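PDB 6EU4: tail spike protein from Acinetobacter phage vB_AbaP_AS12, which probably recognises and degrades capsular polysaccharide on its Acinetobacter baumannii host as the phage adsorbs, as related trimeric tailspikes do. Local coordinates for residues Thr220-Leu225 against Thr242-Gln247; Thr272-Trp277 against Thr295-Gly300. All coordinates share one frame; numbering follows the deposited sequence.

Contact 1: residues Thr220-Leu225 against Thr242-Gln247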
loop_
_atom_site.group_PDB
_atom_site.type_symbol
_atom_site.label_atom_id
_atom_site.label_comp_id
_atom_site.label_asym_id
_atom_site.label_seq_id
_atom_site.Cartn_x
_atom_site.Cartn_y
_atom_site.Cartn_z
ATOM N N THR A 220 21.717 0.088 -0.615
ATOM C CA THR A 220 20.824 -0.016 -1.762
ATOM C C THR A 220 21.405 -0.994 -2.775
ATOM O O THR A 220 22.606 -0.960 -3.079
ATOM C CB THR A 220 20.563 1.333 -2.454
ATOM O OG1 THR A 220 21.788 1.870 -2.961
ATOM C CG2 THR A 220 19.937 2.336 -1.484
ATOM N N TYR A 221 20.528 -1.850 -3.284
ATOM C CA TYR A 221 20.830 -2.823 -4.325
ATOM C C TYR A 221 19.850 -2.566 -5.465
ATOM O O TYR A 221 18.634 -2.554 -5.240
ATOM C CB TYR A 221 20.682 -4.256 -3.791
ATOM C CG TYR A 221 21.690 -4.615 -2.722
ATOM C CD1 TYR A 221 21.467 -4.288 -1.390
ATOM C CD2 TYR A 221 22.870 -5.280 -3.045
ATOM C CE1 TYR A 221 22.397 -4.610 -0.401
ATOM C CE2 TYR A 221 23.814 -5.607 -2.056
ATOM C CZ TYR A 221 23.576 -5.269 -0.745
ATOM O OH TYR A 221 24.502 -5.583 0.228
ATOM N N LYS A 222 20.364 -2.343 -6.673
ATOM C CA LYS A 222 19.504 -1.991 -7.803
ATOM C C LYS A 222 19.972 -2.697 -9.065
ATOM O O LYS A 222 21.170 -2.735 -9.347
ATOM C CB LYS A 222 19.503 -0.483 -8.062
ATOM C CG LYS A 222 19.056 0.371 -6.890
ATOM C CD LYS A 222 18.795 1.824 -7.333
ATOM C CE LYS A 222 18.262 2.714 -6.189
ATOM N NZ LYS A 222 16.983 2.211 -5.643
ATOM N N SER A 223 19.030 -3.252 -9.827
ATOM C CA SER A 223 19.333 -3.774 -11.155
ATOM C C SER A 223 20.475 -4.782 -11.094
ATOM O O SER A 223 21.486 -4.688 -11.808
ATOM C CB SER A 223 19.627 -2.627 -12.117
ATOM O OG SER A 223 18.447 -1.830 -12.226
ATOM N N ILE A 224 20.296 -5.763 -10.218
ATOM C CA ILE A 224 21.247 -6.854 -10.055
ATOM C C ILE A 224 20.536 -8.152 -10.385
ATOM O O ILE A 224 19.466 -8.442 -9.837
ATOM C CB ILE A 224 21.828 -6.910 -8.633
ATOM C CG1 ILE A 224 22.697 -5.680 -8.382
ATOM C CG2 ILE A 224 22.652 -8.192 -8.448
ATOM C CD1 ILE A 224 23.087 -5.513 -6.950
ATOM N N LEU A 225 21.149 -8.943 -11.250
ATOM C CA LEU A 225 20.615 -10.233 -11.655
ATOM C C LEU A 225 21.539 -11.322 -11.153
ATOM O O LEU A 225 22.724 -11.310 -11.470
ATOM C CB LEU A 225 20.531 -10.334 -13.174
ATOM C CG LEU A 225 20.336 -11.760 -13.734
ATOM C CD1 LEU A 225 18.973 -12.314 -13.355
ATOM C CD2 LEU A 225 20.548 -11.767 -15.239
ATOM N N THR A 242 17.182 -1.342 0.662
ATOM C CA THR A 242 16.224 -1.366 -0.431
ATOM C C THR A 242 16.795 -2.146 -1.601
ATOM O O THR A 242 18.009 -2.159 -1.843
ATOM C CB THR A 242 15.830 0.040 -0.895
ATOM O OG1 THR A 242 16.964 0.689 -1.469
ATOM C CG2 THR A 242 15.302 0.872 0.268
ATOM N N TRP A 243 15.883 -2.811 -2.307
ATOM C CA TRP A 243 16.185 -3.701 -3.419
ATOM C C TRP A 243 15.242 -3.312 -4.545
ATOM O O TRP A 243 14.022 -3.413 -4.383
ATOM C CB TRP A 243 15.966 -5.173 -3.038
ATOM C CG TRP A 243 16.660 -5.614 -1.751
ATOM C CD1 TRP A 243 16.236 -5.368 -0.475
ATOM C CD2 TRP A 243 17.878 -6.365 -1.628
ATOM N NE1 TRP A 243 17.115 -5.910 0.432
ATOM C CE2 TRP A 243 18.133 -6.523 -0.245
ATOM C CE3 TRP A 243 18.775 -6.916 -2.541
ATOM C CZ2 TRP A 243 19.249 -7.200 0.234
ATOM C CZ3 TRP A 243 19.879 -7.600 -2.058
ATOM C CH2 TRP A 243 20.102 -7.734 -0.684
ATOM N N GLU A 244 15.790 -2.819 -5.658
ATOM C CA GLU A 244 14.986 -2.365 -6.791
ATOM C C GLU A 244 15.456 -3.098 -8.032
ATOM O O GLU A 244 16.649 -3.068 -8.350
ATOM C CB GLU A 244 15.114 -0.850 -7.002
ATOM C CG GLU A 244 14.236 -0.344 -8.155
ATOM C CD GLU A 244 14.316 1.166 -8.402
ATOM O OE1 GLU A 244 15.123 1.865 -7.756
ATOM O OE2 GLU A 244 13.536 1.662 -9.244
ATOM N N ARG A 245 14.533 -3.772 -8.715
ATOM C CA ARG A 245 14.846 -4.508 -9.940
ATOM C C ARG A 245 15.971 -5.516 -9.726
ATOM O O ARG A 245 16.871 -5.673 -10.566
ATOM C CB ARG A 245 15.173 -3.538 -11.077
ATOM C CG ARG A 245 13.893 -2.907 -11.649
ATOM C CD ARG A 245 13.345 -3.663 -12.837
ATOM N NE ARG A 245 13.121 -5.063 -12.519
ATOM C CZ ARG A 245 13.884 -6.069 -12.910
ATOM N NH1 ARG A 245 13.585 -7.301 -12.504
ATOM N NH2 ARG A 245 14.928 -5.864 -13.704
ATOM N N VAL A 246 15.878 -6.247 -8.616
ATOM C CA VAL A 246 16.781 -7.351 -8.322
ATOM C C VAL A 246 16.069 -8.638 -8.699
ATOM O O VAL A 246 14.923 -8.880 -8.284
ATOM C CB VAL A 246 17.211 -7.344 -6.846
ATOM C CG1 VAL A 246 18.046 -8.570 -6.518
ATOM C CG2 VAL A 246 17.997 -6.083 -6.560
ATOM N N GLN A 247 16.747 -9.465 -9.483
ATOM C CA GLN A 247 16.203 -10.732 -9.932
ATOM C C GLN A 247 17.085 -11.831 -9.370
ATOM O O GLN A 247 18.314 -11.773 -9.513
ATOM C CB GLN A 247 16.172 -10.825 -11.456
ATOM C CG GLN A 247 15.781 -12.206 -11.961
ATOM C CD GLN A 247 15.690 -12.307 -13.479
ATOM O OE1 GLN A 247 15.840 -11.325 -14.202
ATOM N NE2 GLN A 247 15.463 -13.524 -13.966
HETATM O O HOH W 1 17.516 -0.011 -4.084
HETATM O O HOH W 2 16.795 -3.806 -14.404
#

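Contact 2: residues Thr272-Trp277 against Thr295-Gly300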
loop_
_atom_site.group_PDB
_atom_site.type_symbol
_atom_site.label_atom_id
_atom_site.label_comp_id
_atom_site.label_asym_id
_atom_site.label_seq_id
_atom_site.Cartn_x
_atom_site.Cartn_y
_atom_site.Cartn_z
ATOM N N THR A 272 12.803 -3.225 1.694
ATOM C CA THR A 272 11.851 -2.909 0.637
ATOM C C THR A 272 12.311 -3.567 -0.653
ATOM O O THR A 272 13.492 -3.489 -1.008
ATOM C CB THR A 272 11.730 -1.394 0.402
ATOM O OG1 THR A 272 11.318 -0.729 1.602
ATOM C CG2 THR A 272 10.647 -1.098 -0.656
ATOM N N PHE A 273 11.359 -4.172 -1.371
ATOM C CA PHE A 273 11.594 -4.790 -2.674
ATOM C C PHE A 273 10.631 -4.171 -3.667
ATOM O O PHE A 273 9.414 -4.271 -3.486
ATOM C CB PHE A 273 11.380 -6.303 -2.625
ATOM C CG PHE A 273 12.247 -7.000 -1.612
ATOM C CD1 PHE A 273 11.826 -7.135 -0.303
ATOM C CD2 PHE A 273 13.479 -7.526 -1.967
ATOM C CE1 PHE A 273 12.631 -7.767 0.637
ATOM C CE2 PHE A 273 14.285 -8.149 -1.016
ATOM C CZ PHE A 273 13.853 -8.273 0.266
ATOM N N ILE A 274 11.173 -3.529 -4.698
ATOM C CA ILE A 274 10.391 -2.856 -5.728
ATOM C C ILE A 274 10.769 -3.469 -7.063
ATOM O O ILE A 274 11.933 -3.381 -7.480
ATOM C CB ILE A 274 10.651 -1.341 -5.727
ATOM C CG1 ILE A 274 10.216 -0.771 -4.364
ATOM C CG2 ILE A 274 9.875 -0.664 -6.852
ATOM C CD1 ILE A 274 10.505 0.702 -4.184
ATOM N N GLY A 275 9.795 -4.073 -7.740
ATOM C CA GLY A 275 10.082 -4.643 -9.058
ATOM C C GLY A 275 11.145 -5.718 -9.040
ATOM O O GLY A 275 11.911 -5.850 -10.007
ATOM N N CYS A 276 11.192 -6.511 -7.977
ATOM C CA CYS A 276 12.104 -7.636 -7.897
ATOM C C CYS A 276 11.416 -8.887 -8.421
ATOM O O CYS A 276 10.189 -8.951 -8.546
ATOM C CB CYS A 276 12.595 -7.853 -6.466
ATOM S SG CYS A 276 13.580 -6.416 -5.857
ATOM N N TRP A 277 12.227 -9.885 -8.745
ATOM C CA TRP A 277 11.737 -11.041 -9.489
ATOM C C TRP A 277 12.429 -12.298 -8.994
ATOM O O TRP A 277 13.650 -12.403 -9.107
ATOM C CB TRP A 277 11.999 -10.839 -10.978
ATOM C CG TRP A 277 11.220 -11.737 -11.915
ATOM C CD1 TRP A 277 10.095 -12.449 -11.643
ATOM C CD2 TRP A 277 11.523 -11.969 -13.287
ATOM N NE1 TRP A 277 9.660 -13.101 -12.789
ATOM C CE2 TRP A 277 10.533 -12.831 -13.801
ATOM C CE3 TRP A 277 12.531 -11.529 -14.137
ATOM C CZ2 TRP A 277 10.541 -13.273 -15.118
ATOM C CZ3 TRP A 277 12.540 -11.968 -15.448
ATOM C CH2 TRP A 277 11.549 -12.836 -15.923
ATOM N N THR A 295 8.212 -4.546 2.814
ATOM C CA THR A 295 7.247 -4.213 1.777
ATOM C C THR A 295 7.766 -4.721 0.443
ATOM O O THR A 295 8.925 -4.454 0.078
ATOM C CB THR A 295 6.986 -2.699 1.684
ATOM O OG1 THR A 295 6.608 -2.149 2.962
ATOM C CG2 THR A 295 5.849 -2.417 0.699
HETATM N N MSE A 296 6.888 -5.397 -0.304
HETATM C CA MSE A 296 7.137 -5.789 -1.690
HETATM C C MSE A 296 6.158 -5.046 -2.584
HETATM O O MSE A 296 4.955 -5.066 -2.319
HETATM C CB MSE A 296 6.980 -7.302 -1.838
HETATM C CG MSE A 296 7.881 -8.073 -0.889
HETATM SE SE MSE A 296 7.352 -9.976 -0.949
HETATM C CE MSE A 296 7.764 -10.324 -2.769
ATOM N N ILE A 297 6.665 -4.352 -3.613
ATOM C CA ILE A 297 5.848 -3.551 -4.521
ATOM C C ILE A 297 6.063 -4.048 -5.940
ATOM O O ILE A 297 7.191 -4.016 -6.448
ATOM C CB ILE A 297 6.204 -2.060 -4.414
ATOM C CG1 ILE A 297 5.914 -1.558 -3.010
ATOM C CG2 ILE A 297 5.452 -1.216 -5.435
ATOM C CD1 ILE A 297 6.678 -0.305 -2.696
ATOM N N SER A 298 4.984 -4.484 -6.579
ATOM C CA SER A 298 5.001 -4.892 -7.987
ATOM C C SER A 298 6.182 -5.828 -8.269
ATOM O O SER A 298 6.928 -5.689 -9.245
ATOM C CB SER A 298 4.986 -3.661 -8.905
ATOM O OG SER A 298 3.723 -3.001 -8.850
ATOM N N CYS A 299 6.329 -6.809 -7.395
ATOM C CA CYS A 299 7.283 -7.889 -7.579
ATOM C C CYS A 299 6.597 -9.060 -8.265
ATOM O O CYS A 299 5.374 -9.159 -8.293
ATOM C CB CYS A 299 7.855 -8.354 -6.253
ATOM S SG CYS A 299 8.826 -7.064 -5.383
ATOM N N GLY A 300 7.414 -9.950 -8.830
ATOM C CA GLY A 300 6.910 -11.098 -9.547
ATOM C C GLY A 300 7.660 -12.359 -9.177
ATOM O O GLY A 300 8.727 -12.326 -8.552
#

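Contact 1: residues Thr220-Leu225 against Thr242-Gln247
Thr220-Lys222 and Thr242-Glu244 run parallel in strict register, their axes 4.7 Å apart and inclined by 9°, as successive rungs of the parallel beta-helix at the centre of each subunit of this trimeric tailspike. Backbone bonds alternate between the strands: Tyr221 N gives its hydrogen to Thr242 O, and Glu244 N gives its own to Tyr221 O. At Ser223 and Arg245 both chains turn the same corner with positive phi, and Ser223 N to Glu244 O carries the bonding into it.

Tyr221 and Trp243 point into the helix as an offset stack, with planes at 9° and the phenol ring centroid 4.2 Å from that of the indole six-membered ring. Flat aromatics suit such a core, since a small offset lets rings borne by neighbouring strands lie in contact. Beyond the corner, Val246 CG2 touches Tyr221 CB, 4.3 Å away.

Thr220, Lys222, Thr242 and Glu244 lie on the other face, toward the neighbouring subunits. The Lys222 chain runs straight to CE and bends only at its last torsion (-60°), which brings NZ 2.8 Å from Glu244 OE1 in a salt bridge. Glu244 OE2 makes a salt bridge to Lys222 NZ and a hydrogen bond to Thr242 OG1 of the second subunit, tying the chains together. A water accepts from Lys222 NZ, 2.8 Å away, and donates to Tyr221 O and, also over 2.8 Å, to Thr242 OG1.

Contact 2: residues Thr272-Trp277 against Thr295-Gly300
Phe273 O is approached twice from the next rung: Ile297 N donates to it over 2.8 Å, and Met296 CA lies 3.3 Å from Phe273 O in a weaker CA-H...O contact. This is the parallel pairing of a beta-helix, in which Thr272-Ile274 and Thr295-Ile297 are equivalent strands of consecutive coils. Phe273 N to Thr295 O and Gly275 N to Ile297 O continue the pattern, the last almost straight at 171°.

Gly275 and Ser298 make the corner with positive phi, a conformation that glycine adopts easily. Just beyond it two cysteines sit one above the other. In both, SG is anti to the carbonyl carbon (chi1 -64°), an orientation that brings Cys299 SG up to the neighbouring rung, where it accepts a long bond of 3.6 Å from Cys276 N. It also packs 3.8 Å from Phe273 CB, so a thiol serves as both small apolar filler and acceptor for a buried N-H. Cys327 on the following strand touches Cys299 in turn.

Phe273 points into the interior, with CD1 4.1 Å from CG of the selenomethionine Met296, while Trp243 stacks on its ring and Trp286 meets it edge-to-face. On the opposite side Ile274 and Ile297 lie side by side, CG1 of the first 3.9 Å from CD1 of the second. Each also packs on its own counterpart in the third subunit, so these branched side chains form an apolar layer between subunits. Ser298 OG reaches Thr295 OG1 and Gly293 O of the second subunit.

Where the strands pair again, Gly300 has no CB to press on the indole of Trp277, whose NE1 hydrogen-bonds to Asp302 OD1. The indole edge instead meets a carbonyl in its plane, with Trp277 CD1 3.4 Å from Gly300 O.

Both contacts are buried pairs of neighbouring coils, and they follow one another along the same helix, with centres about 9 Å apart. Residues 242-247 join them: Trp243 N and O probably hydrogen-bond to Thr272 O and Ile274 N, making four consecutive rungs. An aromatic stack runs through the interior of both, since Trp243 stacks on Tyr221 in contact 1 and on Phe273 of contact 2. The faces turned to the other subunits differ more. Contact 1 places lysine, glutamate and an ordered water there, whereas contact 2 has isoleucines flanked by serine-threonine bonds. Past the corner, isoleucine and valine in contact 1 give way in contact 2 to two cysteines, one of whose sulfurs accepts a backbone N-H.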